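Local coordinates for protein ATP-dependent zinc metalloprotease FtsH (PDB 4M8A) that probably acts as a processive, ATP-dependent zinc metallopeptidase on cytoplasmic and membrane proteins and helps in quality control of integral membrane proteins, at residues Ser21-Asp30 with Leu61-Arg72; Ser5-Met15 with Arg42-Ala51. One frame throughout, in Å; residues are numbered along the deposited sequence. Where two conformers were deposited one is given.

In the fold
Both contacts belong to the small periplasmic domain of FtsH, and their centres lie about 12 Å apart. Along the chain their segments alternate: Ser5-Met15, Ser21-Asp30, Arg42-Ala51, Leu61-Arg72. The sheet runs 43-47, 33-38, 23-29, 67-71. Interaction 1 pairs strand 23-29 with the outermost strand 67-71. Interaction 2 lays the N-terminal residues and helix 9-17 against strand 43-47, outermost at the other end. The two meet where Phe12 and Met15 pack on Val26 and Val23. Both also face other subunits: Thr10 takes part in bonds to Ile66 and Val68 of a neighbouring copy, so a surface of interaction 2 in one subunit meets that of interaction 1 in another within the six-chain assembly.

Interaction 1: Ser21-Asp30 with Leu61-Arg72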
loop_
_atom_site.group_PDB
_atom_site.type_symbol
_atom_site.label_atom_id
_atom_site.label_comp_id
_atom_site.label_asym_id
_atom_site.label_seq_id
_atom_site.Cartn_x
_atom_site.Cartn_y
_atom_site.Cartn_z
ATOM N N SER B 21 10.204 -10.667 -1.340
ATOM C CA SER B 21 11.254 -9.822 -0.760
ATOM C C SER B 21 11.885 -10.433 0.465
ATOM O O SER B 21 11.214 -10.886 1.400
ATOM C CB SER B 21 10.841 -8.379 -0.466
ATOM O OG SER B 21 11.930 -7.692 0.150
ATOM N N VAL B 22 13.207 -10.440 0.444
ATOM C CA VAL B 22 13.987 -11.072 1.473
ATOM C C VAL B 22 14.318 -10.042 2.552
ATOM O O VAL B 22 14.953 -10.371 3.537
ATOM C CB VAL B 22 15.284 -11.676 0.864
ATOM C CG1 VAL B 22 16.243 -10.569 0.440
ATOM C CG2 VAL B 22 15.959 -12.656 1.828
ATOM N N VAL B 23 13.858 -8.798 2.394
ATOM C CA VAL B 23 14.231 -7.751 3.363
ATOM C C VAL B 23 13.435 -7.839 4.667
ATOM O O VAL B 23 12.195 -7.782 4.662
ATOM C CB VAL B 23 14.131 -6.314 2.799
ATOM C CG1 VAL B 23 14.573 -5.293 3.854
ATOM C CG2 VAL B 23 14.972 -6.172 1.526
ATOM N N SER B 24 14.148 -7.957 5.788
ATOM C CA SER B 24 13.481 -8.026 7.088
ATOM C C SER B 24 13.515 -6.706 7.841
ATOM O O SER B 24 12.559 -6.367 8.532
ATOM C CB SER B 24 14.077 -9.132 7.953
ATOM O OG SER B 24 15.474 -8.999 8.035
ATOM N N GLU B 25 14.609 -5.962 7.716
ATOM C CA GLU B 25 14.777 -4.760 8.523
ATOM C C GLU B 25 15.640 -3.755 7.784
ATOM O O GLU B 25 16.603 -4.128 7.106
ATOM C CB GLU B 25 15.411 -5.072 9.901
ATOM C CG GLU B 25 15.578 -3.816 10.768
ATOM C CD GLU B 25 16.014 -4.109 12.177
ATOM O OE1 GLU B 25 16.480 -5.234 12.420
ATOM O OE2 GLU B 25 15.893 -3.206 13.037
ATOM N N VAL B 26 15.281 -2.482 7.922
ATOM C CA VAL B 26 16.111 -1.392 7.447
ATOM C C VAL B 26 16.356 -0.452 8.608
ATOM O O VAL B 26 15.412 0.076 9.195
ATOM C CB VAL B 26 15.446 -0.633 6.276
ATOM C CG1 VAL B 26 16.315 0.524 5.830
ATOM C CG2 VAL B 26 15.185 -1.599 5.099
ATOM N N VAL B 27 17.629 -0.280 8.955
ATOM C CA VAL B 27 17.996 0.656 10.010
ATOM C C VAL B 27 18.468 1.930 9.313
ATOM O O VAL B 27 19.415 1.906 8.518
ATOM C CB VAL B 27 19.106 0.098 10.948
ATOM C CG1 VAL B 27 19.548 1.151 11.976
ATOM C CG2 VAL B 27 18.632 -1.175 11.639
ATOM N N ILE B 28 17.779 3.027 9.589
ATOM C CA ILE B 28 18.080 4.314 8.975
ATOM C C ILE B 28 18.955 5.095 9.957
ATOM O O ILE B 28 18.478 5.665 10.951
ATOM C CB ILE B 28 16.797 5.084 8.621
ATOM C CG1 ILE B 28 15.894 4.238 7.708
ATOM C CG2 ILE B 28 17.136 6.407 7.931
ATOM C CD1 ILE B 28 14.564 4.939 7.333
ATOM N N ARG B 29 20.252 5.074 9.703
ATOM C CA ARG B 29 21.198 5.704 10.606
ATOM C C ARG B 29 21.234 7.204 10.388
ATOM O O ARG B 29 21.062 7.695 9.260
ATOM C CB ARG B 29 22.593 5.141 10.355
ATOM C CG ARG B 29 22.748 3.659 10.690
ATOM C CD ARG B 29 24.087 3.100 10.203
ATOM N NE ARG B 29 25.200 3.955 10.603
ATOM C CZ ARG B 29 25.871 3.822 11.738
ATOM N NH1 ARG B 29 25.553 2.846 12.581
ATOM N NH2 ARG B 29 26.867 4.650 12.014
ATOM N N ASP B 30 21.509 7.944 11.452
ATOM C CA ASP B 30 21.591 9.389 11.304
ATOM C C ASP B 30 22.764 9.848 10.428
ATOM O O ASP B 30 22.766 10.990 9.970
ATOM C CB ASP B 30 21.539 10.114 12.650
ATOM C CG ASP B 30 22.843 10.071 13.402
ATOM O OD1 ASP B 30 23.690 9.203 13.126
ATOM O OD2 ASP B 30 23.022 10.924 14.301
ATOM N N LEU B 61 8.247 0.867 2.846
ATOM C CA LEU B 61 8.844 -0.150 3.691
ATOM C C LEU B 61 7.873 -0.585 4.782
ATOM O O LEU B 61 7.665 -1.783 4.991
ATOM C CB LEU B 61 10.119 0.393 4.333
ATOM C CG LEU B 61 11.281 0.733 3.388
ATOM C CD1 LEU B 61 12.389 1.400 4.180
ATOM C CD2 LEU B 61 11.791 -0.496 2.654
ATOM N N VAL B 62 7.272 0.378 5.478
ATOM C CA VAL B 62 6.358 0.034 6.568
ATOM C C VAL B 62 5.147 -0.770 6.078
ATOM O O VAL B 62 4.727 -1.755 6.710
ATOM C CB VAL B 62 5.899 1.299 7.349
ATOM C CG1 VAL B 62 4.793 0.956 8.357
ATOM C CG2 VAL B 62 7.084 1.941 8.048
ATOM N N SER B 63 4.593 -0.366 4.941
ATOM C CA SER B 63 3.406 -1.019 4.397
ATOM C C SER B 63 3.704 -2.471 4.011
ATOM O O SER B 63 2.808 -3.304 4.017
ATOM C CB SER B 63 2.890 -0.237 3.186
ATOM O OG SER B 63 3.720 -0.443 2.053
ATOM N N LYS B 64 4.971 -2.770 3.710
ATOM C CA LYS B 64 5.393 -4.131 3.382
ATOM C C LYS B 64 5.661 -4.959 4.624
ATOM O O LYS B 64 5.902 -6.164 4.540
ATOM C CB LYS B 64 6.643 -4.105 2.501
ATOM C CG LYS B 64 6.381 -3.538 1.117
ATOM C CD LYS B 64 7.636 -3.577 0.288
ATOM C CE LYS B 64 8.196 -4.988 0.269
ATOM N NZ LYS B 64 7.280 -5.947 -0.413
ATOM N N GLY B 65 5.604 -4.313 5.780
ATOM C CA GLY B 65 5.858 -4.990 7.036
ATOM C C GLY B 65 7.333 -5.097 7.356
ATOM O O GLY B 65 7.704 -5.773 8.314
ATOM N N ILE B 66 8.172 -4.414 6.568
ATOM C CA ILE B 66 9.612 -4.368 6.834
ATOM C C ILE B 66 9.823 -3.537 8.089
ATOM O O ILE B 66 9.179 -2.505 8.272
ATOM C CB ILE B 66 10.390 -3.790 5.635
ATOM C CG1 ILE B 66 10.263 -4.742 4.435
ATOM C CG2 ILE B 66 11.864 -3.521 6.004
ATOM C CD1 ILE B 66 10.679 -4.139 3.118
ATOM N N LYS B 67 10.669 -4.020 8.987
ATOM C CA LYS B 67 10.952 -3.299 10.217
ATOM C C LYS B 67 11.834 -2.106 9.899
ATOM O O LYS B 67 12.942 -2.267 9.383
ATOM C CB LYS B 67 11.653 -4.220 11.217
ATOM C CG LYS B 67 11.928 -3.571 12.567
ATOM C CD LYS B 67 12.490 -4.608 13.548
ATOM C CE LYS B 67 12.755 -3.974 14.909
ATOM N NZ LYS B 67 13.408 -4.955 15.837
ATOM N N VAL B 68 11.358 -0.907 10.213
ATOM C CA VAL B 68 12.128 0.313 9.983
ATOM C C VAL B 68 12.476 0.915 11.334
ATOM O O VAL B 68 11.586 1.153 12.160
ATOM C CB VAL B 68 11.322 1.335 9.164
ATOM C CG1 VAL B 68 12.101 2.642 9.029
ATOM C CG2 VAL B 68 10.958 0.743 7.806
ATOM N N SER B 69 13.764 1.162 11.555
ATOM C CA SER B 69 14.298 1.602 12.852
ATOM C C SER B 69 15.278 2.729 12.614
ATOM O O SER B 69 16.192 2.572 11.810
ATOM C CB SER B 69 15.093 0.463 13.513
ATOM O OG SER B 69 14.295 -0.719 13.652
ATOM N N GLY B 70 15.120 3.846 13.317
ATOM C CA GLY B 70 16.143 4.875 13.314
ATOM C C GLY B 70 17.306 4.529 14.229
ATOM O O GLY B 70 17.153 3.749 15.169
ATOM N N GLU B 71 18.470 5.110 13.963
ATOM C CA GLU B 71 19.650 4.865 14.787
ATOM C C GLU B 71 20.415 6.166 14.939
ATOM O O GLU B 71 20.413 6.993 14.029
ATOM C CB GLU B 71 20.555 3.790 14.145
ATOM C CG GLU B 71 21.836 3.427 14.927
ATOM C CD GLU B 71 23.020 4.374 14.676
ATOM O OE1 GLU B 71 22.987 5.171 13.711
ATOM O OE2 GLU B 71 23.995 4.332 15.459
ATOM N N ARG B 72 21.077 6.343 16.080
ATOM C CA ARG B 72 21.968 7.478 16.281
ATOM C C ARG B 72 23.033 7.105 17.295
ATOM O O ARG B 72 22.930 6.044 17.921
ATOM C CB ARG B 72 21.200 8.695 16.794
ATOM C CG ARG B 72 20.606 8.490 18.182
ATOM C CD ARG B 72 19.734 9.660 18.576
ATOM N NE ARG B 72 18.531 9.699 17.752
ATOM C CZ ARG B 72 17.767 10.772 17.585
ATOM N NH1 ARG B 72 18.073 11.919 18.193
ATOM N NH2 ARG B 72 16.680 10.680 16.824
ATOM O OXT ARG B 72 23.978 7.869 17.516
HETATM O O HOH W 1 15.646 -6.222 14.740
#
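Glu25 lies alongside Lys67, both side chains extended and pointing the same way, with Glu25 OE2 3.7 Å from Lys67 CD. With CG anti to the backbone N (chi1 -179°), the Glu25 chain passes over the Lys67 carbonyl and brings OE2 to 3.0 Å from Ser69 OG. The charged ends do not touch directly. A water bridges them, donating to Glu25 OE1 and accepting from Lys67 NZ at 2.8 Å. An alanine at Glu25 would take away the carboxylate that meets Ser69 OG and the water, and the Lys67 chain is likely to be freer to turn.

The backbones form a parallel pair, bridged from Glu25-Lys67 to Arg29-Glu71. The Val26 N bond to Lys67 O is 2.8 Å. Toward the C-terminal end the bonds are less straight: the N-H...O angle is 139° from Glu71 N to Ile28 O. There the Glu71 carboxylate lies over one face of the Arg29 guanidinium, the planes 15° apart. The salt bridge from Arg29 NH1 to Glu71 OE2, 3.6 Å, is charge alone, since no N-H points at the oxygen. Arg29 NH2 turns to Asp31 instead.

Val26 and Ile28 face the other side. Val26 CG2 meets Ile66 CG2 at 3.9 Å, and Ile28 CD1 meets Val68 CG1. Gly65, with positive phi, closes helix 55-63 in a Schellman motif and leads the chain into strand 67-71. Strand 23-29 is thus flanked by 67-71 and by antiparallel strand 33-38, while Phe12 of helix 9-17 covers Val26.

Interaction 2: Ser5-Met15 with Arg42-Ala51; sequences SKLSYTSFVQM and RVYEVDAPWA
Ser5 O takes the shortest sound backbone bond of this contact, 2.9 Å from Glu45 N. Ser5 N to Val43 O and Leu7 N to Glu45 O complete a short beta-bridge pairing at Lys6-Glu45. The N-terminal residues thereby line the outer edge of strand 43-47, whose other edge pairs with strand 33-38. Arg42 NH2 adds a weak bond to Ser5 OG, and Tyr44 CZ lies over one face of the Arg42 guanidinium, the ring tilted against it.

Leu7 turns inward. Its CD2 touches Tyr44 CB at 3.7 Å and Val46 CG2 at 3.8 Å. Met15 reaches the same tyrosine from helix 9-17, its SD 5.0 Å from the ring centroid and above the face, a distant Met-aromatic contact. Phe12 CB rests on Val46 CG2, while its ring turns toward Val26 and Val36. Ser8 is the N-cap of the helix: its OG accepts from Ser11 N.

Tyr9 follows the cap. Its ring swings away from its own backbone N (chi1 -174°) and stands between Val13 and Trp50. The Val46 CG1 methyl meets this ring at its edge, and Ala48 CB comes to 3.8 Å from Tyr9 CD1. A water joins Asp47 O to Tyr9 N, the latter bond weak. Outside the chain, Tyr9 packs on Val62 of a neighbouring subunit and Trp50 on Ile58 of that subunit. The two rings form a T-shaped (edge-to-face) pair, planes at 81°, in which Trp50 NE1 sits 3.4 Å above the centre of the Tyr9 ring.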
loop_
_atom_site.group_PDB
_atom_site.type_symbol
_atom_site.label_atom_id
_atom_site.label_comp_id
_atom_site.label_asym_id
_atom_site.label_seq_id
_atom_site.Cartn_x
_atom_site.Cartn_y
_atom_site.Cartn_z
ATOM N N SER B 5 27.955 -6.155 3.646
ATOM C CA SER B 5 28.324 -6.035 2.236
ATOM C C SER B 5 27.796 -4.735 1.625
ATOM O O SER B 5 26.653 -4.335 1.849
ATOM C CB SER B 5 27.807 -7.239 1.449
ATOM O OG SER B 5 28.427 -8.432 1.895
ATOM N N LYS B 6 28.631 -4.060 0.848
ATOM C CA LYS B 6 28.195 -2.840 0.182
ATOM C C LYS B 6 27.083 -3.180 -0.804
ATOM O O LYS B 6 27.172 -4.165 -1.535
ATOM C CB LYS B 6 29.384 -2.192 -0.535
ATOM C CG LYS B 6 29.055 -0.950 -1.361
ATOM C CD LYS B 6 28.560 0.201 -0.487
ATOM C CE LYS B 6 28.536 1.526 -1.260
ATOM N NZ LYS B 6 27.486 1.575 -2.325
ATOM N N LEU B 7 26.026 -2.374 -0.798
ATOM C CA LEU B 7 24.876 -2.583 -1.663
ATOM C C LEU B 7 24.472 -1.232 -2.254
ATOM O O LEU B 7 24.347 -0.245 -1.530
ATOM C CB LEU B 7 23.733 -3.172 -0.829
ATOM C CG LEU B 7 22.392 -3.462 -1.488
ATOM C CD1 LEU B 7 22.545 -4.596 -2.477
ATOM C CD2 LEU B 7 21.369 -3.822 -0.421
ATOM N N SER B 8 24.280 -1.167 -3.563
ATOM C CA SER B 8 23.887 0.098 -4.181
ATOM C C SER B 8 22.445 0.436 -3.801
ATOM O O SER B 8 21.653 -0.452 -3.454
ATOM C CB SER B 8 24.032 0.039 -5.715
ATOM O OG SER B 8 23.000 -0.752 -6.293
ATOM N N TYR B 9 22.098 1.715 -3.884
ATOM C CA TYR B 9 20.722 2.123 -3.654
ATOM C C TYR B 9 19.771 1.426 -4.634
ATOM O O TYR B 9 18.707 0.943 -4.242
ATOM C CB TYR B 9 20.567 3.657 -3.682
ATOM C CG TYR B 9 19.170 4.073 -3.295
ATOM C CD1 TYR B 9 18.737 3.985 -1.975
ATOM C CD2 TYR B 9 18.268 4.507 -4.248
ATOM C CE1 TYR B 9 17.455 4.338 -1.622
ATOM C CE2 TYR B 9 16.967 4.866 -3.894
ATOM C CZ TYR B 9 16.574 4.773 -2.581
ATOM O OH TYR B 9 15.287 5.100 -2.204
ATOM N N THR B 10 20.156 1.341 -5.904
ATOM C CA THR B 10 19.305 0.675 -6.886
ATOM C C THR B 10 19.046 -0.783 -6.515
ATOM O O THR B 10 17.909 -1.257 -6.580
ATOM C CB THR B 10 19.928 0.756 -8.279
ATOM O OG1 THR B 10 20.124 2.132 -8.598
ATOM C CG2 THR B 10 19.010 0.146 -9.328
ATOM N N SER B 11 20.100 -1.485 -6.110
ATOM C CA SER B 11 19.967 -2.889 -5.739
ATOM C C SER B 11 19.123 -3.047 -4.473
ATOM O O SER B 11 18.374 -4.016 -4.346
ATOM C CB SER B 11 21.335 -3.553 -5.572
ATOM O OG SER B 11 21.982 -3.746 -6.827
ATOM N N PHE B 12 19.227 -2.085 -3.562
ATOM C CA PHE B 12 18.404 -2.062 -2.356
ATOM C C PHE B 12 16.929 -1.953 -2.722
ATOM O O PHE B 12 16.104 -2.724 -2.232
ATOM C CB PHE B 12 18.811 -0.884 -1.465
ATOM C CG PHE B 12 17.798 -0.534 -0.404
ATOM C CD1 PHE B 12 17.476 -1.433 0.603
ATOM C CD2 PHE B 12 17.180 0.710 -0.411
ATOM C CE1 PHE B 12 16.538 -1.103 1.578
ATOM C CE2 PHE B 12 16.252 1.051 0.560
ATOM C CZ PHE B 12 15.930 0.146 1.562
ATOM N N VAL B 13 16.597 -0.992 -3.581
ATOM C CA VAL B 13 15.218 -0.841 -4.037
ATOM C C VAL B 13 14.733 -2.124 -4.711
ATOM O O VAL B 13 13.602 -2.562 -4.465
ATOM C CB VAL B 13 15.049 0.396 -4.950
ATOM C CG1 VAL B 13 13.672 0.438 -5.546
ATOM C CG2 VAL B 13 15.336 1.670 -4.160
ATOM N N GLN B 14 15.611 -2.728 -5.525
ATOM C CA GLN B 14 15.381 -4.023 -6.193
ATOM C C GLN B 14 14.989 -5.132 -5.209
ATOM O O GLN B 14 14.129 -5.974 -5.495
ATOM C CB GLN B 14 16.641 -4.466 -6.970
ATOM C CG GLN B 14 16.727 -3.999 -8.428
ATOM C CD GLN B 14 18.096 -4.218 -9.094
ATOM O OE1 GLN B 14 19.022 -4.784 -8.510
ATOM N NE2 GLN B 14 18.216 -3.754 -10.333
ATOM N N MET B 15 15.640 -5.128 -4.054
ATOM C CA MET B 15 15.385 -6.105 -2.993
ATOM C C MET B 15 14.070 -5.854 -2.273
ATOM O O MET B 15 13.337 -6.790 -1.943
ATOM C CB MET B 15 16.536 -6.117 -1.992
ATOM C CG MET B 15 17.757 -6.774 -2.550
ATOM S SD MET B 15 19.141 -6.636 -1.428
ATOM C CE MET B 15 18.433 -7.307 0.061
ATOM N N ARG B 42 21.676 -12.107 6.193
ATOM C CA ARG B 42 22.745 -11.245 5.710
ATOM C C ARG B 42 22.452 -9.795 6.071
ATOM O O ARG B 42 21.313 -9.415 6.375
ATOM C CB ARG B 42 22.934 -11.380 4.196
ATOM C CG ARG B 42 23.511 -12.725 3.758
ATOM C CD ARG B 42 24.028 -12.676 2.323
ATOM N NE ARG B 42 25.179 -11.780 2.171
ATOM C CZ ARG B 42 25.735 -11.461 1.003
ATOM N NH1 ARG B 42 25.246 -11.955 -0.128
ATOM N NH2 ARG B 42 26.778 -10.640 0.962
ATOM N N VAL B 43 23.499 -8.988 6.059
ATOM C CA VAL B 43 23.371 -7.562 6.309
ATOM C C VAL B 43 24.181 -6.805 5.261
ATOM O O VAL B 43 25.271 -7.229 4.861
ATOM C CB VAL B 43 23.769 -7.170 7.752
ATOM C CG1 VAL B 43 25.244 -7.478 8.021
ATOM C CG2 VAL B 43 23.493 -5.693 7.998
ATOM N N TYR B 44 23.612 -5.697 4.802
ATOM C CA TYR B 44 24.189 -4.876 3.761
ATOM C C TYR B 44 24.241 -3.441 4.230
ATOM O O TYR B 44 23.429 -3.014 5.058
ATOM C CB TYR B 44 23.328 -4.950 2.500
ATOM C CG TYR B 44 23.218 -6.335 1.922
ATOM C CD1 TYR B 44 24.174 -6.807 1.029
ATOM C CD2 TYR B 44 22.180 -7.188 2.292
ATOM C CE1 TYR B 44 24.082 -8.076 0.501
ATOM C CE2 TYR B 44 22.085 -8.467 1.777
ATOM C CZ TYR B 44 23.037 -8.909 0.878
ATOM O OH TYR B 44 22.955 -10.187 0.343
ATOM N N GLU B 45 25.184 -2.688 3.680
ATOM C CA GLU B 45 25.314 -1.273 3.960
ATOM C C GLU B 45 25.037 -0.475 2.688
ATOM O O GLU B 45 25.667 -0.699 1.648
ATOM C CB GLU B 45 26.725 -0.992 4.502
ATOM C CG GLU B 45 27.120 0.456 4.562
ATOM C CD GLU B 45 28.491 0.660 5.189
ATOM O OE1 GLU B 45 28.887 -0.150 6.061
ATOM O OE2 GLU B 45 29.173 1.631 4.801
ATOM N N VAL B 46 24.086 0.448 2.778
ATOM C CA VAL B 46 23.707 1.275 1.647
ATOM C C VAL B 46 23.979 2.738 2.004
ATOM O O VAL B 46 23.359 3.297 2.921
ATOM C CB VAL B 46 22.205 1.124 1.299
ATOM C CG1 VAL B 46 21.865 1.955 0.053
ATOM C CG2 VAL B 46 21.836 -0.336 1.095
ATOM N N ASP B 47 24.895 3.364 1.274
ATOM C CA ASP B 47 25.214 4.769 1.509
ATOM C C ASP B 47 24.203 5.606 0.741
ATOM O O ASP B 47 24.290 5.721 -0.483
ATOM C CB ASP B 47 26.644 5.064 1.045
ATOM C CG ASP B 47 27.125 6.459 1.437
ATOM O OD1 ASP B 47 26.288 7.373 1.645
ATOM O OD2 ASP B 47 28.354 6.646 1.529
ATOM N N ALA B 48 23.224 6.163 1.448
ATOM C CA ALA B 48 22.097 6.832 0.789
ATOM C C ALA B 48 21.511 7.929 1.671
ATOM O O ALA B 48 20.415 7.765 2.210
ATOM C CB ALA B 48 21.003 5.819 0.424
ATOM N N PRO B 49 22.229 9.060 1.806
ATOM C CA PRO B 49 21.754 10.135 2.689
ATOM C C PRO B 49 20.394 10.714 2.280
ATOM O O PRO B 49 19.709 11.282 3.130
ATOM C CB PRO B 49 22.841 11.208 2.566
ATOM C CG PRO B 49 24.068 10.470 2.114
ATOM C CD PRO B 49 23.582 9.321 1.284
ATOM N N TRP B 50 20.015 10.560 1.013
ATOM C CA TRP B 50 18.736 11.067 0.513
ATOM C C TRP B 50 17.544 10.281 1.043
ATOM O O TRP B 50 16.427 10.774 1.043
ATOM C CB TRP B 50 18.703 11.037 -1.015
ATOM C CG TRP B 50 19.080 9.701 -1.593
ATOM C CD1 TRP B 50 18.244 8.662 -1.877
ATOM C CD2 TRP B 50 20.395 9.273 -1.967
ATOM N NE1 TRP B 50 18.956 7.608 -2.401
ATOM C CE2 TRP B 50 20.282 7.957 -2.467
ATOM C CE3 TRP B 50 21.662 9.866 -1.911
ATOM C CZ2 TRP B 50 21.385 7.226 -2.919
ATOM C CZ3 TRP B 50 22.762 9.141 -2.368
ATOM C CH2 TRP B 50 22.614 7.837 -2.866
ATOM N N ALA B 51 17.787 9.052 1.483
ATOM C CA ALA B 51 16.702 8.165 1.854
ATOM C C ALA B 51 16.099 8.503 3.210
ATOM O O ALA B 51 14.958 8.161 3.474
ATOM C CB ALA B 51 17.201 6.730 1.851
HETATM O O HOH W 2 23.981 3.738 -2.343
#